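Long-range contacts in sugar fermentation stimulation protein homolog (Pyrococcus furiosus, PDB 4DA2), which probably binds DNA, combining an OB-fold domain with a calcium-holding domain of the PD-(D/E)xK nuclease fold: residues M144-S150 with P186-D191; L160-R165 with E200-V206; L178-F184 with R224-E230. The protein carries 1 engineered substitution. One frame throughout, in Å; residues are numbered along the deposited sequence.

Contact 1: M144-S150 with P186-D191; sequences MYPDCPS and PYKKGD
Asp191 reaches across from the turn after strand 183-186 to the loop that leaves strand 142-145, and both loops end in helix N-caps of the PD-(D/E)xK domain. Asp191 CB rests against Pro146 CG at 3.6 Å, the two side chains crossing at about a right angle. The first torsion puts CG opposite the backbone N (chi1 -167°) and carries the carboxylate on past Pro149 CA. At the tip, Asp191 OD2 accepts the N-H of Ser150 N at 3.0 Å, a nearly straight bond arriving on the anti side, and also receives Gln154 NE2. OD1 is left for Ile194 N, while Ser150 OG caps helix 151-165 through Gly153 N. A short acid suits this place because OD1 can cap helix 192-204 while OD2 holds Ser150, the N-cap residue of helix 151-165.

Nearer the strands, Tyr187 N donates to Tyr145 O at 2.9 Å. The Tyr187 ring lies beside Met144 in a Met-aromatic contact of oblique geometry, the methyl CE touching CD1 at 3.6 Å. The peptide before Pro146 is cis, and Pro146 CB sits over the centre of the Tyr145 ring. Gly190, bare of side chain, leaves room for the Pro146 carbonyl, whose buried O lies in the plane of the Tyr187 ring, 3.3 Å from CD2 at its edge.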
loop_
_atom_site.group_PDB
_atom_site.type_symbol
_atom_site.label_atom_id
_atom_site.label_comp_id
_atom_site.label_asym_id
_atom_site.label_seq_id
_atom_site.Cartn_x
_atom_site.Cartn_y
_atom_site.Cartn_z
ATOM N N MET A 144 -7.020 -7.491 1.975
ATOM C CA MET A 144 -6.532 -8.488 1.035
ATOM C C MET A 144 -5.739 -7.931 -0.125
ATOM O O MET A 144 -5.877 -6.724 -0.510
ATOM C CB MET A 144 -7.695 -9.338 0.519
ATOM C CG MET A 144 -8.476 -9.970 1.643
ATOM S SD MET A 144 -9.552 -11.248 0.960
ATOM C CE MET A 144 -10.625 -10.295 -0.142
ATOM N N TYR A 145 -4.876 -8.803 -0.662
ATOM C CA TYR A 145 -4.115 -8.511 -1.869
ATOM C C TYR A 145 -3.999 -9.771 -2.701
ATOM O O TYR A 145 -3.830 -10.862 -2.141
ATOM C CB TYR A 145 -2.733 -7.960 -1.493
ATOM C CG TYR A 145 -1.720 -7.980 -2.614
ATOM C CD1 TYR A 145 -1.492 -6.832 -3.409
ATOM C CD2 TYR A 145 -1.012 -9.142 -2.907
ATOM C CE1 TYR A 145 -0.537 -6.852 -4.436
ATOM C CE2 TYR A 145 -0.053 -9.181 -3.946
ATOM C CZ TYR A 145 0.178 -8.033 -4.687
ATOM O OH TYR A 145 1.104 -8.089 -5.695
ATOM N N PRO A 146 -4.056 -9.639 -4.044
ATOM C CA PRO A 146 -4.318 -8.395 -4.785
ATOM C C PRO A 146 -5.788 -8.423 -5.180
ATOM O O PRO A 146 -6.480 -9.380 -4.819
ATOM C CB PRO A 146 -3.441 -8.559 -6.019
ATOM C CG PRO A 146 -3.507 -10.018 -6.297
ATOM C CD PRO A 146 -3.597 -10.710 -4.945
ATOM N N ASP A 147 -6.276 -7.434 -5.929
ATOM C CA ASP A 147 -7.679 -7.523 -6.367
ATOM C C ASP A 147 -7.873 -8.032 -7.795
ATOM O O ASP A 147 -8.999 -8.171 -8.275
ATOM C CB ASP A 147 -8.466 -6.230 -6.087
ATOM C CG ASP A 147 -8.055 -5.082 -6.979
ATOM O OD1 ASP A 147 -7.333 -5.320 -7.971
ATOM O OD2 ASP A 147 -8.473 -3.940 -6.681
ATOM N N CYS A 148 -6.758 -8.320 -8.450
ATOM C CA CYS A 148 -6.736 -8.876 -9.787
ATOM C C CYS A 148 -5.300 -9.338 -10.014
ATOM O O CYS A 148 -4.419 -8.988 -9.231
ATOM C CB CYS A 148 -7.140 -7.818 -10.822
ATOM S SG CYS A 148 -5.970 -6.473 -11.015
ATOM N N PRO A 149 -5.057 -10.128 -11.073
ATOM C CA PRO A 149 -3.715 -10.658 -11.319
ATOM C C PRO A 149 -2.670 -9.565 -11.452
ATOM O O PRO A 149 -2.937 -8.522 -12.045
ATOM C CB PRO A 149 -3.888 -11.417 -12.631
ATOM C CG PRO A 149 -5.312 -11.850 -12.588
ATOM C CD PRO A 149 -6.034 -10.689 -12.021
ATOM N N SER A 150 -1.504 -9.804 -10.861
ATOM C CA SER A 150 -0.400 -8.864 -10.892
ATOM C C SER A 150 0.843 -9.637 -11.287
ATOM O O SER A 150 1.378 -10.431 -10.501
ATOM C CB SER A 150 -0.207 -8.183 -9.537
ATOM O OG SER A 150 0.881 -7.251 -9.572
ATOM N N PRO A 186 -4.214 -13.284 1.523
ATOM C CA PRO A 186 -4.259 -13.152 0.057
ATOM C C PRO A 186 -5.667 -13.409 -0.484
ATOM O O PRO A 186 -6.426 -14.211 0.074
ATOM C CB PRO A 186 -3.303 -14.222 -0.452
ATOM C CG PRO A 186 -2.504 -14.698 0.767
ATOM C CD PRO A 186 -3.358 -14.405 1.965
ATOM N N TYR A 187 -6.025 -12.648 -1.509
ATOM C CA TYR A 187 -7.277 -12.854 -2.217
ATOM C C TYR A 187 -6.946 -13.838 -3.326
ATOM O O TYR A 187 -6.486 -13.476 -4.406
ATOM C CB TYR A 187 -7.840 -11.534 -2.732
ATOM C CG TYR A 187 -9.152 -11.664 -3.494
ATOM C CD1 TYR A 187 -10.200 -12.417 -2.976
ATOM C CD2 TYR A 187 -9.338 -11.001 -4.717
ATOM C CE1 TYR A 187 -11.406 -12.531 -3.658
ATOM C CE2 TYR A 187 -10.568 -11.100 -5.406
ATOM C CZ TYR A 187 -11.567 -11.883 -4.865
ATOM O OH TYR A 187 -12.766 -11.996 -5.523
ATOM N N LYS A 188 -7.174 -15.115 -3.007
ATOM C CA LYS A 188 -6.794 -16.248 -3.865
ATOM C C LYS A 188 -7.404 -16.101 -5.250
ATOM O O LYS A 188 -6.691 -16.224 -6.235
ATOM C CB LYS A 188 -7.237 -17.568 -3.212
ATOM C CG LYS A 188 -6.680 -18.821 -3.901
ATOM C CD LYS A 188 -6.865 -20.082 -3.063
ATOM C CE LYS A 188 -6.315 -21.304 -3.798
ATOM N NZ LYS A 188 -6.776 -22.586 -3.182
ATOM N N LYS A 189 -8.709 -15.823 -5.313
ATOM C CA LYS A 189 -9.413 -15.624 -6.596
ATOM C C LYS A 189 -8.768 -14.531 -7.449
ATOM O O LYS A 189 -8.609 -14.701 -8.662
ATOM C CB LYS A 189 -10.905 -15.320 -6.372
ATOM C CG LYS A 189 -11.753 -15.309 -7.642
ATOM C CD LYS A 189 -13.160 -14.768 -7.383
ATOM C CE LYS A 189 -13.910 -14.478 -8.675
ATOM N NZ LYS A 189 -14.192 -15.710 -9.463
ATOM N N GLY A 190 -8.374 -13.423 -6.816
ATOM C CA GLY A 190 -7.700 -12.314 -7.515
ATOM C C GLY A 190 -6.444 -12.716 -8.246
ATOM O O GLY A 190 -6.178 -12.252 -9.359
ATOM N N ASP A 191 -5.640 -13.561 -7.608
ATOM C CA ASP A 191 -4.445 -14.082 -8.242
ATOM C C ASP A 191 -3.955 -15.374 -7.563
ATOM O O ASP A 191 -3.168 -15.314 -6.620
ATOM C CB ASP A 191 -3.335 -13.029 -8.269
ATOM C CG ASP A 191 -2.193 -13.439 -9.197
ATOM O OD1 ASP A 191 -2.001 -14.662 -9.361
ATOM O OD2 ASP A 191 -1.503 -12.563 -9.765
#

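Contact 2: L160-R165 with E200-V206; sequences LIKLAR and EALEAGV
Ile161 and Ala164 on one helix meet Ala201 and Ala204 on the next, in a side-by-side pair of helices that run the same way. The axes of these short segments lie 9.0 Å apart and cross at 16°, a spacing that small residues allow. Both helices belong to the alpha/beta core of the PD-(D/E)xK domain, each leading into a parallel strand of its sheet, 169-176 or 207-215.

In the first shell, Ile161 CG1 lies 3.7 Å from Ala201 CA, and CD1 touches Glu200 CG and CD, the two side chains crossing at about a right angle. Its other branch, CG2, is turned toward Ala204 CB. Ala164 offers only a methyl, its CB, which lies 3.4 Å from Ala204 O and also touches Val206 CG2.

Toward solvent from this apolar seam sits a salt bridge. Glu200 OE2 takes Arg165 NH2 at 2.8 Å on its anti lone pair, somewhat tilted from the guanidinium plane, with a weak second bond from NH1, so one oxygen receives both terminal nitrogens of the guanidinium. The carboxylate and guanidinium planes are 37° apart. Ile161 CG2 packs on one face of the Arg165 guanidinium, 3.4 Å from its plane and over its centre; the long aliphatic stem of Arg165, extended from CG to NE, delivers the group there.

Further out, a Schellman motif closes helix 192-204. Gly205 takes a positive phi (112°), readily accessible to a residue without CB, and Val206 N returns to Ala201 O. This reversal turns Val206 back toward the first helix. Leu160, which also packs on Ile172 and Leu117 of the sheet, meets it there: Val206 CG2 lies 3.3 Å from the carbonyl O of Leu160.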
loop_
_atom_site.group_PDB
_atom_site.type_symbol
_atom_site.label_atom_id
_atom_site.label_comp_id
_atom_site.label_asym_id
_atom_site.label_seq_id
_atom_site.Cartn_x
_atom_site.Cartn_y
_atom_site.Cartn_z
ATOM N N LEU A 160 11.945 -12.134 -4.022
ATOM C CA LEU A 160 12.024 -12.255 -2.563
ATOM C C LEU A 160 12.396 -13.690 -2.155
ATOM O O LEU A 160 13.215 -13.899 -1.255
ATOM C CB LEU A 160 10.694 -11.814 -1.900
ATOM C CG LEU A 160 10.405 -10.307 -1.954
ATOM C CD1 LEU A 160 8.921 -10.045 -1.588
ATOM C CD2 LEU A 160 11.298 -9.567 -0.998
ATOM N N ILE A 161 11.735 -14.657 -2.781
ATOM C CA ILE A 161 11.981 -16.072 -2.534
ATOM C C ILE A 161 13.457 -16.396 -2.833
ATOM O O ILE A 161 14.138 -17.048 -2.028
ATOM C CB ILE A 161 11.031 -16.958 -3.377
ATOM C CG1 ILE A 161 9.595 -16.868 -2.844
ATOM C CG2 ILE A 161 11.543 -18.421 -3.389
ATOM C CD1 ILE A 161 8.547 -17.478 -3.762
ATOM N N LYS A 162 13.957 -15.921 -3.973
ATOM C CA LYS A 162 15.346 -16.205 -4.353
ATOM C C LYS A 162 16.350 -15.587 -3.355
ATOM O O LYS A 162 17.315 -16.236 -2.964
ATOM C CB LYS A 162 15.613 -15.730 -5.778
ATOM C CG LYS A 162 17.116 -15.615 -6.170
ATOM C CD LYS A 162 17.810 -16.944 -6.406
ATOM C CE LYS A 162 19.063 -16.740 -7.262
ATOM N NZ LYS A 162 20.171 -17.619 -6.832
ATOM N N LEU A 163 16.112 -14.342 -2.941
ATOM C CA LEU A 163 16.920 -13.719 -1.883
ATOM C C LEU A 163 16.979 -14.621 -0.616
ATOM O O LEU A 163 18.069 -14.946 -0.125
ATOM C CB LEU A 163 16.341 -12.352 -1.522
ATOM C CG LEU A 163 16.605 -11.214 -2.514
ATOM C CD1 LEU A 163 15.787 -10.019 -2.093
ATOM C CD2 LEU A 163 18.074 -10.865 -2.485
ATOM N N ALA A 164 15.810 -15.057 -0.124
ATOM C CA ALA A 164 15.740 -15.874 1.098
ATOM C C ALA A 164 16.478 -17.204 0.955
ATOM O O ALA A 164 17.112 -17.659 1.899
ATOM C CB ALA A 164 14.308 -16.120 1.512
ATOM N N ARG A 165 16.368 -17.824 -0.220
ATOM C CA ARG A 165 17.073 -19.096 -0.491
ATOM C C ARG A 165 18.577 -18.911 -0.619
ATOM O O ARG A 165 19.354 -19.815 -0.292
ATOM C CB ARG A 165 16.522 -19.778 -1.729
ATOM C CG ARG A 165 15.223 -20.501 -1.446
ATOM C CD ARG A 165 14.559 -21.012 -2.714
ATOM N NE ARG A 165 13.266 -21.605 -2.386
ATOM C CZ ARG A 165 12.299 -21.843 -3.268
ATOM N NH1 ARG A 165 12.471 -21.562 -4.559
ATOM N NH2 ARG A 165 11.154 -22.367 -2.861
ATOM N N GLU A 200 4.990 -20.262 -0.612
ATOM C CA GLU A 200 6.364 -20.618 -0.930
ATOM C C GLU A 200 7.342 -19.649 -0.271
ATOM O O GLU A 200 8.379 -20.083 0.274
ATOM C CB GLU A 200 6.586 -20.649 -2.453
ATOM C CG GLU A 200 7.988 -21.099 -2.861
ATOM C CD GLU A 200 8.174 -21.239 -4.374
ATOM O OE1 GLU A 200 7.196 -21.056 -5.120
ATOM O OE2 GLU A 200 9.315 -21.527 -4.809
ATOM N N ALA A 201 7.006 -18.358 -0.296
ATOM C CA ALA A 201 7.798 -17.323 0.393
ATOM C C ALA A 201 7.967 -17.595 1.887
ATOM O O ALA A 201 9.087 -17.534 2.403
ATOM C CB ALA A 201 7.158 -15.930 0.197
ATOM N N LEU A 202 6.857 -17.856 2.574
ATOM C CA LEU A 202 6.877 -18.200 4.005
ATOM C C LEU A 202 7.844 -19.349 4.269
ATOM O O LEU A 202 8.708 -19.268 5.139
ATOM C CB LEU A 202 5.484 -18.593 4.484
ATOM C CG LEU A 202 4.565 -17.572 5.151
ATOM C CD1 LEU A 202 3.341 -18.318 5.711
ATOM C CD2 LEU A 202 5.297 -16.792 6.228
ATOM N N GLU A 203 7.717 -20.408 3.473
ATOM C CA GLU A 203 8.573 -21.582 3.600
ATOM C C GLU A 203 10.037 -21.304 3.330
ATOM O O GLU A 203 10.905 -21.893 3.976
ATOM C CB GLU A 203 8.074 -22.705 2.685
ATOM C CG GLU A 203 6.734 -23.272 3.116
ATOM C CD GLU A 203 6.243 -24.354 2.171
ATOM O OE1 GLU A 203 7.049 -24.856 1.355
ATOM O OE2 GLU A 203 5.055 -24.696 2.247
ATOM N N ALA A 204 10.315 -20.368 2.416
ATOM C CA ALA A 204 11.664 -20.056 1.993
ATOM C C ALA A 204 12.406 -19.155 2.974
ATOM O O ALA A 204 13.630 -19.082 2.925
ATOM C CB ALA A 204 11.680 -19.426 0.574
ATOM N N GLY A 205 11.670 -18.482 3.863
ATOM C CA GLY A 205 12.286 -17.561 4.822
ATOM C C GLY A 205 11.951 -16.093 4.594
ATOM O O GLY A 205 12.492 -15.223 5.293
ATOM N N VAL A 206 11.092 -15.794 3.611
ATOM C CA VAL A 206 10.668 -14.389 3.418
ATOM C C VAL A 206 9.738 -14.010 4.570
ATOM O O VAL A 206 8.743 -14.701 4.834
ATOM C CB VAL A 206 9.919 -14.144 2.087
ATOM C CG1 VAL A 206 9.471 -12.643 1.973
ATOM C CG2 VAL A 206 10.758 -14.590 0.882
#

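Contact 3: L178-F184 with R224-E230; sequences LPNVSKF and RGELGVE
Phe184 and Lys183 pair with Val229 and Gly228 as parallel strand neighbours, and this is the tight half of the contact. Ser182 O receives Gly228 N at 3.0 Å. Phe184 N donates to Gly228 O at 2.9 Å, and Phe184 O accepts Glu230 N at 3.0 Å. The chain 224-230 thus gives, takes and gives again, the alternation of a parallel ladder. Leu227, just before the ladder, fills the buried side: CD1 lies 3.6 Å from Lys183 O and CD2 reaches Val181 O, so a branched apolar residue covers two carbonyls at once. The Phe184 ring continues this layer, stacked on Phe174.

The side of the ladder away from Phe184 is looser, and Lys183 and Glu230 are partly exposed there. Lys183 bends at its third and fourth torsions, and its CD comes within 3.7 Å of Glu230 OE2. The charged ends do not meet, Lys183 NZ and Glu230 OE2 being 5.5 Å apart. Each finds a partner in Tyr142: its ring gives Lys183 a cation-pi contact, and its OH is hydrogen-bonded to Glu230 OE2.

On the N-terminal side of Leu227 the backbones stand further apart, and the Arg224 side chain reaches across. Arg224, bent at chi3 (-51°), brings its guanidinium edge to Leu178 O, 2.8 Å from NH2, in two weak bonds from NH1 and NH2. Arg224 NH2 also donates to Val181 O at 3.3 Å, and Asn180 N lies over one face. The main partner of NH1 is His214 ND1, on the neighbouring strand 207-215. An arginine suits this place before the ladder begins: its several N-H groups can serve the loop carbonyls of Leu178 and Val181, and the positive charge probably strengthens those bonds.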
loop_
_atom_site.group_PDB
_atom_site.type_symbol
_atom_site.label_atom_id
_atom_site.label_comp_id
_atom_site.label_asym_id
_atom_site.label_seq_id
_atom_site.Cartn_x
_atom_site.Cartn_y
_atom_site.Cartn_z
ATOM N N LEU A 178 -7.037 0.335 5.132
ATOM C CA LEU A 178 -8.494 0.417 5.275
ATOM C C LEU A 178 -8.788 0.568 6.751
ATOM O O LEU A 178 -8.135 -0.081 7.557
ATOM C CB LEU A 178 -9.135 -0.933 4.882
ATOM C CG LEU A 178 -9.135 -1.440 3.446
ATOM C CD1 LEU A 178 -9.746 -2.802 3.407
ATOM C CD2 LEU A 178 -9.874 -0.507 2.506
ATOM N N PRO A 179 -9.800 1.372 7.111
ATOM C CA PRO A 179 -10.254 1.344 8.502
ATOM C C PRO A 179 -10.970 0.013 8.772
ATOM O O PRO A 179 -11.387 -0.693 7.832
ATOM C CB PRO A 179 -11.262 2.512 8.568
ATOM C CG PRO A 179 -11.810 2.591 7.145
ATOM C CD PRO A 179 -10.625 2.267 6.266
ATOM N N ASN A 180 -11.078 -0.330 10.051
ATOM C CA ASN A 180 -11.830 -1.506 10.534
ATOM C C ASN A 180 -11.466 -2.836 9.875
ATOM O O ASN A 180 -12.324 -3.582 9.420
ATOM C CB ASN A 180 -13.350 -1.263 10.473
ATOM C CG ASN A 180 -13.749 0.019 11.167
ATOM O OD1 ASN A 180 -13.670 1.097 10.576
ATOM N ND2 ASN A 180 -14.123 -0.077 12.443
ATOM N N VAL A 181 -10.178 -3.118 9.816
ATOM C CA VAL A 181 -9.723 -4.448 9.482
ATOM C C VAL A 181 -8.729 -4.813 10.564
ATOM O O VAL A 181 -8.076 -3.929 11.128
ATOM C CB VAL A 181 -9.044 -4.536 8.061
ATOM C CG1 VAL A 181 -10.080 -4.478 6.933
ATOM C CG2 VAL A 181 -7.940 -3.481 7.899
ATOM N N SER A 182 -8.660 -6.101 10.901
ATOM C CA SER A 182 -7.769 -6.563 11.972
ATOM C C SER A 182 -6.860 -7.689 11.513
ATOM O O SER A 182 -5.982 -8.160 12.272
ATOM C CB SER A 182 -8.599 -7.082 13.154
ATOM O OG SER A 182 -9.464 -8.102 12.682
ATOM N N LYS A 183 -7.101 -8.152 10.299
ATOM C CA LYS A 183 -6.381 -9.297 9.712
ATOM C C LYS A 183 -6.002 -9.054 8.259
ATOM O O LYS A 183 -6.490 -8.116 7.651
ATOM C CB LYS A 183 -7.231 -10.581 9.803
ATOM C CG LYS A 183 -7.577 -10.977 11.236
ATOM C CD LYS A 183 -8.215 -12.358 11.288
ATOM C CE LYS A 183 -9.699 -12.292 10.981
ATOM N NZ LYS A 183 -10.494 -11.886 12.168
ATOM N N PHE A 184 -5.090 -9.878 7.750
ATOM C CA PHE A 184 -4.735 -9.903 6.342
ATOM C C PHE A 184 -4.783 -11.315 5.782
ATOM O O PHE A 184 -4.337 -12.233 6.454
ATOM C CB PHE A 184 -3.300 -9.309 6.114
ATOM C CG PHE A 184 -2.771 -9.597 4.728
ATOM C CD1 PHE A 184 -3.059 -8.744 3.658
ATOM C CD2 PHE A 184 -2.081 -10.781 4.468
ATOM C CE1 PHE A 184 -2.624 -9.079 2.353
ATOM C CE2 PHE A 184 -1.628 -11.101 3.195
ATOM C CZ PHE A 184 -1.909 -10.247 2.121
ATOM N N ARG A 224 -2.626 1.710 13.083
ATOM C CA ARG A 224 -3.393 0.952 14.060
ATOM C C ARG A 224 -2.590 -0.220 14.669
ATOM O O ARG A 224 -2.992 -0.776 15.686
ATOM C CB ARG A 224 -4.730 0.473 13.475
ATOM C CG ARG A 224 -5.728 1.610 13.085
ATOM C CD ARG A 224 -7.148 1.033 12.858
ATOM N NE ARG A 224 -7.127 -0.111 11.947
ATOM C CZ ARG A 224 -7.020 -0.020 10.624
ATOM N NH1 ARG A 224 -6.961 1.168 10.035
ATOM N NH2 ARG A 224 -6.981 -1.119 9.880
ATOM N N GLY A 225 -1.446 -0.538 14.073
ATOM C CA GLY A 225 -0.618 -1.662 14.499
ATOM C C GLY A 225 -0.627 -2.765 13.450
ATOM O O GLY A 225 -1.096 -2.566 12.303
ATOM N N GLU A 226 -0.156 -3.948 13.835
ATOM C CA GLU A 226 -0.122 -5.048 12.870
ATOM C C GLU A 226 -1.457 -5.772 12.736
ATOM O O GLU A 226 -2.271 -5.811 13.668
ATOM C CB GLU A 226 0.964 -6.065 13.220
ATOM C CG GLU A 226 2.363 -5.525 13.121
ATOM C CD GLU A 226 3.408 -6.590 13.463
ATOM O OE1 GLU A 226 3.313 -7.729 12.925
ATOM O OE2 GLU A 226 4.343 -6.272 14.223
ATOM N N LEU A 227 -1.665 -6.380 11.576
ATOM C CA LEU A 227 -2.841 -7.189 11.316
ATOM C C LEU A 227 -2.420 -8.655 11.429
ATOM O O LEU A 227 -1.255 -8.999 11.138
ATOM C CB LEU A 227 -3.380 -6.926 9.901
ATOM C CG LEU A 227 -3.675 -5.469 9.482
ATOM C CD1 LEU A 227 -4.083 -5.404 8.009
ATOM C CD2 LEU A 227 -4.767 -4.885 10.358
ATOM N N GLY A 228 -3.361 -9.505 11.835
ATOM C CA GLY A 228 -3.096 -10.935 11.934
ATOM C C GLY A 228 -3.004 -11.541 10.546
ATOM O O GLY A 228 -3.957 -11.512 9.800
ATOM N N VAL A 229 -1.831 -12.089 10.234
ATOM C CA VAL A 229 -1.514 -12.651 8.939
ATOM C C VAL A 229 -1.959 -14.101 8.794
ATOM O O VAL A 229 -1.587 -14.960 9.607
ATOM C CB VAL A 229 0.003 -12.550 8.678
ATOM C CG1 VAL A 229 0.366 -13.235 7.392
ATOM C CG2 VAL A 229 0.436 -11.051 8.628
ATOM N N GLU A 230 -2.747 -14.359 7.757
ATOM C CA GLU A 230 -3.067 -15.734 7.316
ATOM C C GLU A 230 -2.564 -15.945 5.887
ATOM O O GLU A 230 -2.790 -15.102 4.999
ATOM C CB GLU A 230 -4.577 -16.001 7.366
ATOM C CG GLU A 230 -5.174 -15.774 8.736
ATOM C CD GLU A 230 -6.661 -16.020 8.779
ATOM O OE1 GLU A 230 -7.218 -16.557 7.817
ATOM O OE2 GLU A 230 -7.262 -15.639 9.810
#

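Contacts 1 and 3 belong to one mixed sheet, in which strand 183-186 lies between 142-145 and 220-229; their centres are 17 Å apart and they touch where Pro186 CD meets Glu230 O. Contact 3 joins the start of strand 183-186 to one neighbour, contact 1 its end to the other. Contact 2 lies outside the sheet strands, 19 Å from contact 1 and 23 Å from contact 3 between centres. Both loops of contact 1 lead straight into the helices that pair in contact 2. Along the chain come 144-150, 160-165 and 178-184, then their partners 186-191, 200-206 and 224-230 in the same order, so one run of chain forms both sheet and helix pair.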